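Local coordinates for Sodium/calcium exchanger membrane region domain-containing protein (Archaeoglobus fulgidus, PDB 4KPP) that probably carries calcium ions across the membrane in exchange for protons, as a member of the sodium/calcium exchanger family, at residues A12-T17 with S47-W52; T17-I22 with S39-V44; W116-F121 with V261-V266; V317-A322 with I362-Y367; S324-A329 with I368-P373. One frame throughout, in Å; residues are numbered along the deposited sequence.

Overall arrangement
The five contacts run across a bundle of transmembrane helices. Contacts 1 and 2 lie at one end of it: both use helix 32-60, share Thr-17 and have centres about 10 Å apart, touching where Leu-16 O meets Leu-41 CG at 3.5 Å. Contacts 4 and 5 are two successive levels of one helix pair, 311-331 with 357-377, across the chain's centre, with about 36 Å between the centres of contacts 1 and 4. Contact 3 lies between these groups and reaches both, through Phe-48 against Val-261 and Trp-116 against Ala-327. The bound calcium ion is nearest to contact 5, about 8 Å from the Ala-329 side chain and about 14 Å from that of Tyr-367.

Contact 1. Residues A12-T17 with S47-W52; sequences AISSLT and SFLISW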
# COMPACT_ATOMS: atom_id res chain seq x y z
N ALA A 12 -10.53 -15.63 17.00
CA ALA A 12 -9.81 -16.57 16.14
C ALA A 12 -8.56 -15.95 15.52
O ALA A 12 -7.47 -16.49 15.63
CB ALA A 12 -10.73 -17.11 15.06
N ILE A 13 -8.73 -14.80 14.88
CA ILE A 13 -7.61 -14.16 14.20
C ILE A 13 -6.66 -13.47 15.17
O ILE A 13 -5.48 -13.29 14.87
CB ILE A 13 -8.06 -13.20 13.09
CG1 ILE A 13 -8.22 -11.78 13.62
CG2 ILE A 13 -9.33 -13.73 12.41
CD1 ILE A 13 -7.49 -10.76 12.80
N SER A 14 -7.17 -13.07 16.33
CA SER A 14 -6.32 -12.52 17.38
C SER A 14 -5.39 -13.62 17.88
O SER A 14 -4.22 -13.38 18.17
CB SER A 14 -7.16 -11.98 18.54
OG SER A 14 -7.89 -10.82 18.17
N SER A 15 -5.93 -14.84 17.94
CA SER A 15 -5.17 -15.99 18.42
C SER A 15 -4.04 -16.37 17.46
O SER A 15 -3.10 -17.06 17.85
CB SER A 15 -6.11 -17.18 18.65
OG SER A 15 -5.55 -18.11 19.57
N LEU A 16 -4.14 -15.90 16.22
CA LEU A 16 -3.12 -16.18 15.21
C LEU A 16 -1.79 -15.46 15.48
O LEU A 16 -0.76 -15.83 14.93
CB LEU A 16 -3.63 -15.84 13.81
CG LEU A 16 -4.78 -16.68 13.26
CD1 LEU A 16 -5.14 -16.22 11.85
CD2 LEU A 16 -4.44 -18.17 13.26
N THR A 17 -1.83 -14.44 16.33
CA THR A 17 -0.61 -13.73 16.74
C THR A 17 0.12 -14.52 17.81
O THR A 17 1.33 -14.36 17.99
CB THR A 17 -0.91 -12.33 17.31
OG1 THR A 17 -1.68 -12.45 18.52
CG2 THR A 17 -1.68 -11.47 16.31
N SER A 47 -2.88 -7.03 11.08
CA SER A 47 -3.34 -6.13 10.03
C SER A 47 -4.86 -6.09 9.91
O SER A 47 -5.45 -5.03 9.71
CB SER A 47 -2.71 -6.48 8.69
OG SER A 47 -3.13 -5.58 7.68
N PHE A 48 -5.51 -7.26 10.02
CA PHE A 48 -6.97 -7.32 9.99
C PHE A 48 -7.56 -6.64 11.22
O PHE A 48 -8.59 -5.97 11.14
CB PHE A 48 -7.47 -8.76 9.91
CG PHE A 48 -7.23 -9.42 8.58
CD1 PHE A 48 -8.03 -9.12 7.49
CD2 PHE A 48 -6.23 -10.37 8.43
CE1 PHE A 48 -7.82 -9.74 6.26
CE2 PHE A 48 -6.01 -10.98 7.21
CZ PHE A 48 -6.81 -10.67 6.13
N LEU A 49 -6.90 -6.83 12.36
CA LEU A 49 -7.32 -6.21 13.61
C LEU A 49 -7.31 -4.70 13.47
O LEU A 49 -8.26 -4.02 13.85
CB LEU A 49 -6.42 -6.65 14.77
CG LEU A 49 -6.41 -8.14 15.09
CD1 LEU A 49 -5.31 -8.49 16.08
CD2 LEU A 49 -7.78 -8.59 15.61
N ILE A 50 -6.21 -4.18 12.91
CA ILE A 50 -6.07 -2.75 12.67
C ILE A 50 -7.16 -2.23 11.75
O ILE A 50 -7.75 -1.19 12.01
CB ILE A 50 -4.67 -2.42 12.10
CG1 ILE A 50 -3.62 -2.49 13.20
CG2 ILE A 50 -4.67 -1.03 11.47
CD1 ILE A 50 -2.21 -2.27 12.72
N SER A 51 -7.45 -2.98 10.69
CA SER A 51 -8.50 -2.58 9.76
C SER A 51 -9.87 -2.58 10.42
O SER A 51 -10.66 -1.66 10.22
CB SER A 51 -8.49 -3.47 8.52
OG SER A 51 -7.32 -3.25 7.76
N TRP A 52 -10.14 -3.61 11.22
CA TRP A 52 -11.37 -3.69 11.99
C TRP A 52 -11.48 -2.51 12.94
O TRP A 52 -12.57 -1.95 13.12
CB TRP A 52 -11.42 -4.99 12.80
CG TRP A 52 -11.69 -6.20 11.97
CD1 TRP A 52 -12.12 -6.23 10.68
CD2 TRP A 52 -11.57 -7.57 12.38
NE1 TRP A 52 -12.27 -7.53 10.25
CE2 TRP A 52 -11.93 -8.37 11.28
CE3 TRP A 52 -11.18 -8.20 13.57
CZ2 TRP A 52 -11.93 -9.76 11.33
CZ3 TRP A 52 -11.17 -9.58 13.62
CH2 TRP A 52 -11.54 -10.35 12.51
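Ile-13 reaches from helix 4-14 into a recess made by Phe-48, Leu-49 and Trp-52. From its CB, a first torsion of 92°, well off the usual staggered value, leaves CG2 roughly anti to the carbonyl carbon, and this methyl comes within 4.0 Å of CH2 of Trp-52. The other branch leaves through CG1, which approaches the six-membered ring of the indole obliquely, 3.7 Å from CZ3 of Trp-52. At the tip, CD1 lies 3.5 Å from CB of Phe-48 and 3.6 Å from CD2 of Leu-49, the Ile-13 and Leu-49 side chains sliding past one another in opposite senses. The contact lays the N-terminal helix 4-14 against helix 32-60, which belongs to the sodium/calcium exchanger region, at the edge of the membrane bundle. Ser-14 approaches Leu-49, OG to CD2 at 3.4 Å, while its hydroxyl is hydrogen-bonded to Leu-10 O one turn back. Ser-14 O is gripped twice, by Thr-17 N and by Thr-17 OG1, the latter at 2.7 Å, with OG1 nearly in line with the carbonyl (C=O...OG1 170°). Across the contact, Trp-52 has the Phe-48 carbonyl oxygen over one face, displaced toward the rim.

Contact 2. Residues T17-I22 with S39-V44; sequences TLPWLI and SGLAVV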
# COMPACT_ATOMS: atom_id res chain seq x y z
N THR A 17 -1.83 -14.44 16.33
CA THR A 17 -0.61 -13.73 16.74
C THR A 17 0.12 -14.52 17.81
O THR A 17 1.33 -14.36 17.99
CB THR A 17 -0.91 -12.33 17.31
OG1 THR A 17 -1.68 -12.45 18.52
CG2 THR A 17 -1.68 -11.47 16.31
N LEU A 18 -0.62 -15.36 18.52
CA LEU A 18 -0.09 -16.12 19.66
C LEU A 18 1.13 -17.02 19.38
O LEU A 18 2.06 -17.03 20.18
CB LEU A 18 -1.20 -16.91 20.35
CG LEU A 18 -1.83 -16.32 21.62
CD1 LEU A 18 -1.78 -14.80 21.64
CD2 LEU A 18 -3.26 -16.83 21.79
N PRO A 19 1.12 -17.77 18.26
CA PRO A 19 2.29 -18.64 18.03
C PRO A 19 3.61 -17.86 18.03
O PRO A 19 4.60 -18.33 18.58
CB PRO A 19 2.02 -19.24 16.65
CG PRO A 19 0.53 -19.27 16.56
CD PRO A 19 0.06 -18.02 17.26
N TRP A 20 3.60 -16.66 17.44
CA TRP A 20 4.78 -15.82 17.46
C TRP A 20 4.98 -15.11 18.80
O TRP A 20 6.10 -15.05 19.31
CB TRP A 20 4.78 -14.81 16.32
CG TRP A 20 5.98 -13.91 16.37
CD1 TRP A 20 5.98 -12.56 16.54
CD2 TRP A 20 7.35 -14.31 16.31
NE1 TRP A 20 7.27 -12.09 16.56
CE2 TRP A 20 8.13 -13.14 16.43
CE3 TRP A 20 8.00 -15.55 16.16
CZ2 TRP A 20 9.53 -13.17 16.40
CZ3 TRP A 20 9.39 -15.57 16.13
CH2 TRP A 20 10.13 -14.39 16.25
N LEU A 21 3.90 -14.58 19.37
CA LEU A 21 3.99 -13.85 20.64
C LEU A 21 4.43 -14.75 21.79
O LEU A 21 5.24 -14.34 22.63
CB LEU A 21 2.66 -13.17 20.97
CG LEU A 21 2.37 -11.87 20.22
CD1 LEU A 21 1.03 -11.29 20.63
CD2 LEU A 21 3.49 -10.86 20.43
N ILE A 22 3.91 -15.97 21.83
CA ILE A 22 4.32 -16.94 22.83
C ILE A 22 5.79 -17.29 22.65
O ILE A 22 6.54 -17.39 23.63
CB ILE A 22 3.45 -18.22 22.74
CG1 ILE A 22 2.02 -17.91 23.18
CG2 ILE A 22 4.05 -19.34 23.58
CD1 ILE A 22 1.01 -18.96 22.78
N SER A 39 6.04 -15.24 12.44
CA SER A 39 6.09 -13.78 12.55
C SER A 39 5.24 -13.14 11.46
O SER A 39 4.59 -12.12 11.69
CB SER A 39 7.52 -13.27 12.48
OG SER A 39 8.13 -13.67 11.27
N GLY A 40 5.25 -13.76 10.28
CA GLY A 40 4.41 -13.33 9.18
C GLY A 40 2.94 -13.57 9.46
O GLY A 40 2.09 -12.77 9.08
N LEU A 41 2.63 -14.68 10.13
CA LEU A 41 1.26 -14.97 10.52
C LEU A 41 0.75 -13.88 11.48
O LEU A 41 -0.37 -13.41 11.35
CB LEU A 41 1.16 -16.35 11.17
CG LEU A 41 -0.23 -16.81 11.64
CD1 LEU A 41 -1.22 -16.80 10.48
CD2 LEU A 41 -0.15 -18.20 12.27
N ALA A 42 1.60 -13.49 12.42
CA ALA A 42 1.26 -12.44 13.37
C ALA A 42 1.05 -11.08 12.70
O ALA A 42 0.14 -10.34 13.07
CB ALA A 42 2.33 -12.34 14.47
N VAL A 43 1.89 -10.75 11.72
CA VAL A 43 1.78 -9.46 11.03
C VAL A 43 0.47 -9.35 10.27
O VAL A 43 -0.27 -8.38 10.43
CB VAL A 43 2.94 -9.22 10.04
CG1 VAL A 43 2.65 -8.01 9.17
CG2 VAL A 43 4.25 -9.03 10.79
N VAL A 44 0.19 -10.36 9.45
CA VAL A 44 -1.05 -10.40 8.67
C VAL A 44 -2.28 -10.34 9.58
O VAL A 44 -3.23 -9.61 9.30
CB VAL A 44 -1.09 -11.67 7.80
CG1 VAL A 44 -2.47 -11.87 7.19
CG2 VAL A 44 -0.03 -11.60 6.71
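The indole of Trp-20 stands broadside to Ser-39, whose CB sits squarely over one face. From this CB to the centroid of the five-membered ring is 4.0 Å, only 12° off the ring normal, which makes it a CH-pi contact, and CA of Ser-39 approaches the same face, 3.8 Å from CG of Trp-20. With its first torsion at 178°, Trp-20 carries the indole toward helix 32-60, and the second torsion turns its face to Ser-39. The base of the side chain is used too: Trp-20 CB packs against Ala-42 CB at 3.9 Å. Ala-42 is small enough for the backbone of Thr-17 to come down on it, CA to CA at 4.1 Å, with Thr-17 CG2 3.9 Å from Ala-42 O. A looser apolar touch joins Pro-19 CG and Leu-41 CD2 at the margin. The axes of 18-22 and 39-44 approach to 8.0 Å and cross at 120°, so the short helix 18-25 lies steeply across the longer one, close to a bound oleic acid about 8 Å from the Trp-20 side chain. No hydrogen bond spans the two segments. The polar ends turn to other partners, Trp-20 NE1 to Met-222 O and Ser-39 OG to Gln-35 O, which leaves the interface itself to dispersion and shape; the N-H bond at the indole edge and Ser-39 over one face together probably limit its rotation.

Contact 3. Residues W116-F121 with V261-V266; sequences WSLVAF and VAIYFV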
# COMPACT_ATOMS: atom_id res chain seq x y z
N TRP A 116 -4.95 -4.16 -8.32
CA TRP A 116 -5.95 -3.49 -9.14
C TRP A 116 -6.54 -4.42 -10.20
O TRP A 116 -7.74 -4.40 -10.46
CB TRP A 116 -5.37 -2.26 -9.85
CG TRP A 116 -5.04 -1.12 -8.95
CD1 TRP A 116 -4.87 -1.15 -7.59
CD2 TRP A 116 -4.82 0.24 -9.34
NE1 TRP A 116 -4.56 0.11 -7.12
CE2 TRP A 116 -4.53 0.98 -8.18
CE3 TRP A 116 -4.86 0.91 -10.57
CZ2 TRP A 116 -4.27 2.35 -8.21
CZ3 TRP A 116 -4.60 2.27 -10.60
CH2 TRP A 116 -4.31 2.97 -9.42
N SER A 117 -5.69 -5.24 -10.81
CA SER A 117 -6.13 -6.13 -11.87
C SER A 117 -6.98 -7.27 -11.33
O SER A 117 -8.04 -7.57 -11.87
CB SER A 117 -4.93 -6.69 -12.65
OG SER A 117 -4.19 -7.58 -11.84
N LEU A 118 -6.50 -7.91 -10.26
CA LEU A 118 -7.21 -9.03 -9.64
C LEU A 118 -8.60 -8.60 -9.18
O LEU A 118 -9.60 -9.22 -9.55
CB LEU A 118 -6.40 -9.55 -8.44
CG LEU A 118 -6.63 -10.94 -7.84
CD1 LEU A 118 -6.93 -10.83 -6.35
CD2 LEU A 118 -7.71 -11.74 -8.56
N VAL A 119 -8.65 -7.53 -8.39
CA VAL A 119 -9.91 -7.02 -7.87
C VAL A 119 -10.88 -6.67 -9.01
O VAL A 119 -12.07 -6.96 -8.93
CB VAL A 119 -9.69 -5.81 -6.94
CG1 VAL A 119 -11.01 -5.14 -6.60
CG2 VAL A 119 -8.97 -6.25 -5.68
N ALA A 120 -10.35 -6.06 -10.07
CA ALA A 120 -11.17 -5.72 -11.23
C ALA A 120 -11.72 -6.97 -11.91
O ALA A 120 -12.89 -7.02 -12.27
CB ALA A 120 -10.37 -4.88 -12.22
N PHE A 121 -10.88 -7.99 -12.07
CA PHE A 121 -11.29 -9.25 -12.69
C PHE A 121 -12.38 -9.97 -11.90
O PHE A 121 -13.33 -10.50 -12.48
CB PHE A 121 -10.10 -10.19 -12.88
CG PHE A 121 -9.29 -9.90 -14.11
CD1 PHE A 121 -9.91 -9.50 -15.28
CD2 PHE A 121 -7.91 -10.01 -14.09
CE1 PHE A 121 -9.16 -9.23 -16.42
CE2 PHE A 121 -7.16 -9.74 -15.22
CZ PHE A 121 -7.78 -9.35 -16.39
N VAL A 261 -9.64 -7.80 2.10
CA VAL A 261 -10.74 -6.92 2.46
C VAL A 261 -11.38 -6.34 1.20
O VAL A 261 -12.60 -6.18 1.12
CB VAL A 261 -10.29 -5.79 3.42
CG1 VAL A 261 -11.38 -4.73 3.57
CG2 VAL A 261 -9.90 -6.37 4.77
N ALA A 262 -10.55 -6.04 0.20
CA ALA A 262 -11.05 -5.54 -1.08
C ALA A 262 -11.93 -6.57 -1.77
O ALA A 262 -13.00 -6.23 -2.28
CB ALA A 262 -9.89 -5.14 -1.98
N ILE A 263 -11.50 -7.83 -1.78
CA ILE A 263 -12.28 -8.91 -2.39
C ILE A 263 -13.61 -9.10 -1.67
O ILE A 263 -14.64 -9.33 -2.30
CB ILE A 263 -11.52 -10.25 -2.39
CG1 ILE A 263 -10.13 -10.10 -3.02
CG2 ILE A 263 -12.32 -11.32 -3.12
CD1 ILE A 263 -10.12 -9.36 -4.32
N TYR A 264 -13.57 -9.01 -0.35
CA TYR A 264 -14.77 -9.17 0.48
C TYR A 264 -15.83 -8.14 0.12
O TYR A 264 -17.01 -8.46 -0.02
CB TYR A 264 -14.41 -9.08 1.96
CG TYR A 264 -15.60 -8.95 2.89
CD1 TYR A 264 -16.32 -10.07 3.29
CD2 TYR A 264 -16.00 -7.71 3.38
CE1 TYR A 264 -17.41 -9.96 4.14
CE2 TYR A 264 -17.09 -7.59 4.23
CZ TYR A 264 -17.78 -8.72 4.61
OH TYR A 264 -18.86 -8.60 5.45
N PHE A 265 -15.40 -6.89 -0.03
CA PHE A 265 -16.30 -5.79 -0.36
C PHE A 265 -16.83 -5.88 -1.79
O PHE A 265 -17.92 -5.38 -2.08
CB PHE A 265 -15.61 -4.45 -0.13
CG PHE A 265 -15.71 -3.95 1.28
CD1 PHE A 265 -16.84 -4.19 2.04
CD2 PHE A 265 -14.66 -3.24 1.86
CE1 PHE A 265 -16.94 -3.74 3.35
CE2 PHE A 265 -14.75 -2.78 3.16
CZ PHE A 265 -15.89 -3.03 3.90
N VAL A 266 -16.07 -6.51 -2.68
CA VAL A 266 -16.53 -6.73 -4.04
C VAL A 266 -17.70 -7.71 -4.07
O VAL A 266 -18.73 -7.45 -4.70
CB VAL A 266 -15.40 -7.25 -4.95
CG1 VAL A 266 -15.96 -7.78 -6.26
CG2 VAL A 266 -14.38 -6.15 -5.21
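Val-119 meets Ala-262, Ile-263 and Val-266 where helix 96-127 of the first sodium/calcium exchanger region runs beside helix 242-267 of the second. The two branches of Val-119 divide the work. CG2, anti to the carbonyl carbon, bears on the first two partners, 4.0 Å from CB of Ala-262 and 3.6 Å from CD1 of Ile-263. CG1, anti to the backbone N (chi1 170°), points one turn farther along and lies 3.8 Å from CG2 of Val-266. Ile-263 has a compact chain whose end bends back toward the first helix, so that its CD1 also touches CD1 of Leu-118 at 4.1 Å, these two side chains meeting at about a right angle. Every contact is between methyl groups, and no hydrogen bond passes across. The axes are well apart, 10.0 Å at their closest, and diverge by only 20°, which leaves the branched side chains to bridge the distance. Helix 271-285 packs on the same valine through Met-275 and Leu-278, while Val-266 also reaches Ala-123 and Thr-126. A methyl-lined seam of nearly parallel membrane helices, here joining the two exchanger regions, fits the two-halved architecture known for this transporter family.

Contact 4. Residues V317-A322 with I362-Y367; sequences VLLTAA and IISAIY
Leu-318 makes the first, light touch on the second helix, its CG 4.1 Å from Ser-364 OG. Leu-319 carries much more. Its CA lies 3.4 Å from Ser-364 OG, a hydroxyl hydrogen-bonded to Arg-360 O, one turn back. Farther out, Leu-319 CD2 comes in the ring plane against the edge of Tyr-367, 3.6 Å from CE2, and grazes Ile-363 CG2. One turn on, Ala-322 faces the same helix: its CB is 3.7 Å both from Ser-364 O and from Tyr-367 CB, while its carbonyl oxygen lies 3.3 Å from that last carbon. Small side chains at Ser-364 and Ala-322 let the axes close to 8.6 Å at an angle of 26°. With a first torsion of -83°, Tyr-367 carries its ring past Ala-322, so that the CE2 edge reaches Leu-319. With a glycine in place of Tyr-367, Leu-319 CD2 would probably keep only the looser touch of Ile-363 on this helix, Ala-322 CB would lose an apolar neighbour, and a gap would open. Helix 338-353 closes on the pair, Leu-347 against Tyr-367 and Gln-351 against Leu-319, while helix 96-127 packs on helix 311-331 through Thr-105, Asn-108 and Arg-109.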
# COMPACT_ATOMS: atom_id res chain seq x y z
N VAL A 317 12.78 2.41 -9.80
CA VAL A 317 11.97 3.60 -9.54
C VAL A 317 11.38 4.13 -10.84
O VAL A 317 10.20 4.49 -10.90
CB VAL A 317 12.79 4.70 -8.83
CG1 VAL A 317 12.03 6.02 -8.81
CG2 VAL A 317 13.15 4.26 -7.43
N LEU A 318 12.21 4.17 -11.88
CA LEU A 318 11.78 4.60 -13.21
C LEU A 318 10.65 3.70 -13.73
O LEU A 318 9.65 4.19 -14.26
CB LEU A 318 12.96 4.59 -14.18
CG LEU A 318 12.67 4.77 -15.67
CD1 LEU A 318 11.98 6.10 -15.93
CD2 LEU A 318 13.96 4.66 -16.48
N LEU A 319 10.83 2.40 -13.57
CA LEU A 319 9.84 1.41 -13.99
C LEU A 319 8.54 1.64 -13.22
O LEU A 319 7.45 1.58 -13.79
CB LEU A 319 10.36 -0.00 -13.72
CG LEU A 319 9.98 -1.17 -14.64
CD1 LEU A 319 10.44 -2.49 -14.02
CD2 LEU A 319 8.49 -1.23 -14.96
N THR A 320 8.67 1.89 -11.92
CA THR A 320 7.51 2.09 -11.05
C THR A 320 6.79 3.37 -11.41
O THR A 320 5.56 3.42 -11.43
CB THR A 320 7.92 2.14 -9.57
OG1 THR A 320 8.74 1.01 -9.26
CG2 THR A 320 6.69 2.13 -8.68
N ALA A 321 7.55 4.42 -11.70
CA ALA A 321 6.98 5.70 -12.12
C ALA A 321 6.27 5.54 -13.46
O ALA A 321 5.21 6.12 -13.68
CB ALA A 321 8.07 6.75 -12.21
N ALA A 322 6.88 4.75 -14.35
CA ALA A 322 6.31 4.49 -15.66
C ALA A 322 4.98 3.76 -15.55
O ALA A 322 4.00 4.13 -16.20
CB ALA A 322 7.29 3.69 -16.52
N ILE A 362 12.55 -1.64 -21.59
CA ILE A 362 11.52 -1.90 -22.59
C ILE A 362 10.12 -1.67 -22.03
O ILE A 362 9.32 -0.96 -22.62
CB ILE A 362 11.64 -3.33 -23.17
CG1 ILE A 362 12.85 -3.43 -24.11
CG2 ILE A 362 10.37 -3.70 -23.93
CD1 ILE A 362 13.11 -4.83 -24.62
N ILE A 363 9.85 -2.28 -20.88
CA ILE A 363 8.55 -2.15 -20.23
C ILE A 363 8.30 -0.71 -19.77
O ILE A 363 7.18 -0.21 -19.85
CB ILE A 363 8.39 -3.12 -19.04
CG1 ILE A 363 8.63 -4.56 -19.50
CG2 ILE A 363 7.01 -3.01 -18.43
CD1 ILE A 363 7.65 -5.03 -20.55
N SER A 364 9.36 -0.04 -19.31
CA SER A 364 9.27 1.38 -18.96
C SER A 364 8.82 2.19 -20.17
O SER A 364 7.90 3.00 -20.07
CB SER A 364 10.61 1.91 -18.45
OG SER A 364 10.97 1.32 -17.22
N ALA A 365 9.48 1.97 -21.30
CA ALA A 365 9.15 2.66 -22.55
C ALA A 365 7.71 2.39 -22.97
O ALA A 365 7.00 3.30 -23.39
CB ALA A 365 10.12 2.26 -23.66
N ILE A 366 7.28 1.14 -22.85
CA ILE A 366 5.93 0.75 -23.24
C ILE A 366 4.86 1.43 -22.37
O ILE A 366 3.88 1.96 -22.89
CB ILE A 366 5.75 -0.78 -23.23
CG1 ILE A 366 6.65 -1.42 -24.29
CG2 ILE A 366 4.30 -1.16 -23.48
CD1 ILE A 366 6.48 -2.92 -24.44
N TYR A 367 5.07 1.43 -21.06
CA TYR A 367 4.19 2.12 -20.13
C TYR A 367 4.01 3.58 -20.54
O TYR A 367 2.89 4.07 -20.66
CB TYR A 367 4.77 2.09 -18.72
CG TYR A 367 4.48 0.83 -17.93
CD1 TYR A 367 3.24 0.20 -18.01
CD2 TYR A 367 5.44 0.27 -17.10
CE1 TYR A 367 2.98 -0.95 -17.28
CE2 TYR A 367 5.19 -0.87 -16.38
CZ TYR A 367 3.96 -1.48 -16.47
OH TYR A 367 3.72 -2.62 -15.74

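Contact 5. Residues S324-A329 with I368-P373; sequences SLFAVA and IILSLP
At the edge of the Phe-326 ring, in its plane, sits the hydroxyl of Ser-371, with OG 3.8 Å from CD1. Leu-370 comes at the same ring obliquely, its CB 3.7 Å from CE1 and its CD1 reaching on toward CZ. Phe-326 holds CG anti to the backbone N (chi1 -175°), which carries the ring out to Leu-370. Ser-371 OG also presses on the backbone, 3.2 Å from Phe-326 CA; the angle to the nearby Phe-326 N is too poor for a bond, and its hydrogen bond goes to Tyr-367 O. Leu-325 CD1 packs on Ser-371 CB at 4.1 Å, and Ala-329 CB faces Ser-371 O. With a serine in place of Phe-326, Leu-370 is likely to lose the ring it packs on, leaving a gap between the helices, and Leu-344 of helix 338-353 would lose its ring contact. The Phe-326 side chain is about 4 Å from that of Ile-330, a calcium ligand together with Asp-333, Lys-335 and Glu-340. Ser-371 follows Ser-364, and Phe-326 follows Leu-319, by seven residues; with axes 8.5 Å apart at 25°, this spacing is consistent with coiled-coil-like packing at a shallow angle, leading down to the calcium site.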
# COMPACT_ATOMS: atom_id res chain seq x y z
N SER A 324 3.09 3.84 -13.03
CA SER A 324 2.18 4.75 -12.34
C SER A 324 1.59 5.79 -13.29
O SER A 324 0.45 6.22 -13.11
CB SER A 324 2.88 5.43 -11.16
OG SER A 324 3.40 4.46 -10.27
N LEU A 325 2.37 6.19 -14.28
CA LEU A 325 1.89 7.09 -15.32
C LEU A 325 0.77 6.40 -16.09
O LEU A 325 -0.29 6.98 -16.33
CB LEU A 325 3.02 7.44 -16.28
CG LEU A 325 3.12 8.88 -16.78
CD1 LEU A 325 3.77 8.93 -18.17
CD2 LEU A 325 1.76 9.57 -16.79
N PHE A 326 1.02 5.16 -16.47
CA PHE A 326 0.05 4.35 -17.19
C PHE A 326 -1.21 4.12 -16.35
O PHE A 326 -2.32 4.08 -16.87
CB PHE A 326 0.68 3.03 -17.61
CG PHE A 326 -0.21 2.17 -18.46
CD1 PHE A 326 -0.70 2.64 -19.67
CD2 PHE A 326 -0.56 0.89 -18.05
CE1 PHE A 326 -1.53 1.85 -20.45
CE2 PHE A 326 -1.38 0.10 -18.82
CZ PHE A 326 -1.86 0.58 -20.03
N ALA A 327 -1.01 3.97 -15.04
CA ALA A 327 -2.12 3.81 -14.11
C ALA A 327 -3.00 5.06 -14.07
O ALA A 327 -4.23 4.96 -14.13
CB ALA A 327 -1.61 3.47 -12.72
N VAL A 328 -2.37 6.22 -13.97
CA VAL A 328 -3.07 7.50 -13.99
C VAL A 328 -3.90 7.67 -15.26
O VAL A 328 -5.07 8.05 -15.21
CB VAL A 328 -2.09 8.68 -13.88
CG1 VAL A 328 -2.76 9.99 -14.25
CG2 VAL A 328 -1.51 8.76 -12.48
N ALA A 329 -3.29 7.38 -16.40
CA ALA A 329 -3.94 7.55 -17.69
C ALA A 329 -5.18 6.66 -17.82
O ALA A 329 -6.17 7.04 -18.45
CB ALA A 329 -2.96 7.27 -18.83
N ILE A 368 5.13 4.26 -20.76
CA ILE A 368 5.12 5.67 -21.10
C ILE A 368 4.48 5.93 -22.46
O ILE A 368 3.64 6.81 -22.60
CB ILE A 368 6.55 6.26 -21.08
CG1 ILE A 368 7.14 6.18 -19.67
CG2 ILE A 368 6.54 7.70 -21.58
CD1 ILE A 368 8.58 6.64 -19.58
N ILE A 369 4.88 5.15 -23.45
CA ILE A 369 4.38 5.34 -24.81
C ILE A 369 2.89 5.01 -24.91
O ILE A 369 2.16 5.67 -25.64
CB ILE A 369 5.23 4.56 -25.85
CG1 ILE A 369 6.64 5.16 -25.91
CG2 ILE A 369 4.59 4.60 -27.22
CD1 ILE A 369 7.57 4.43 -26.84
N LEU A 370 2.44 4.00 -24.17
CA LEU A 370 1.01 3.69 -24.08
C LEU A 370 0.23 4.82 -23.42
O LEU A 370 -0.93 5.07 -23.76
CB LEU A 370 0.77 2.40 -23.30
CG LEU A 370 1.00 1.06 -24.02
CD1 LEU A 370 0.76 -0.09 -23.05
CD2 LEU A 370 0.09 0.94 -25.23
N SER A 371 0.86 5.50 -22.47
CA SER A 371 0.21 6.56 -21.71
C SER A 371 -0.12 7.78 -22.55
O SER A 371 -1.20 8.36 -22.42
CB SER A 371 1.09 6.98 -20.53
OG SER A 371 1.30 5.90 -19.64
N LEU A 372 0.82 8.18 -23.40
CA LEU A 372 0.73 9.44 -24.14
C LEU A 372 -0.51 9.67 -25.02
O LEU A 372 -1.07 10.76 -25.00
CB LEU A 372 2.03 9.70 -24.92
CG LEU A 372 3.29 9.76 -24.05
CD1 LEU A 372 4.52 10.14 -24.87
CD2 LEU A 372 3.10 10.71 -22.87
N PRO A 373 -0.93 8.65 -25.81
CA PRO A 373 -2.14 8.89 -26.61
C PRO A 373 -3.37 9.03 -25.73
O PRO A 373 -4.26 9.82 -26.02
CB PRO A 373 -2.26 7.62 -27.46
CG PRO A 373 -0.93 6.96 -27.39
CD PRO A 373 -0.37 7.32 -26.06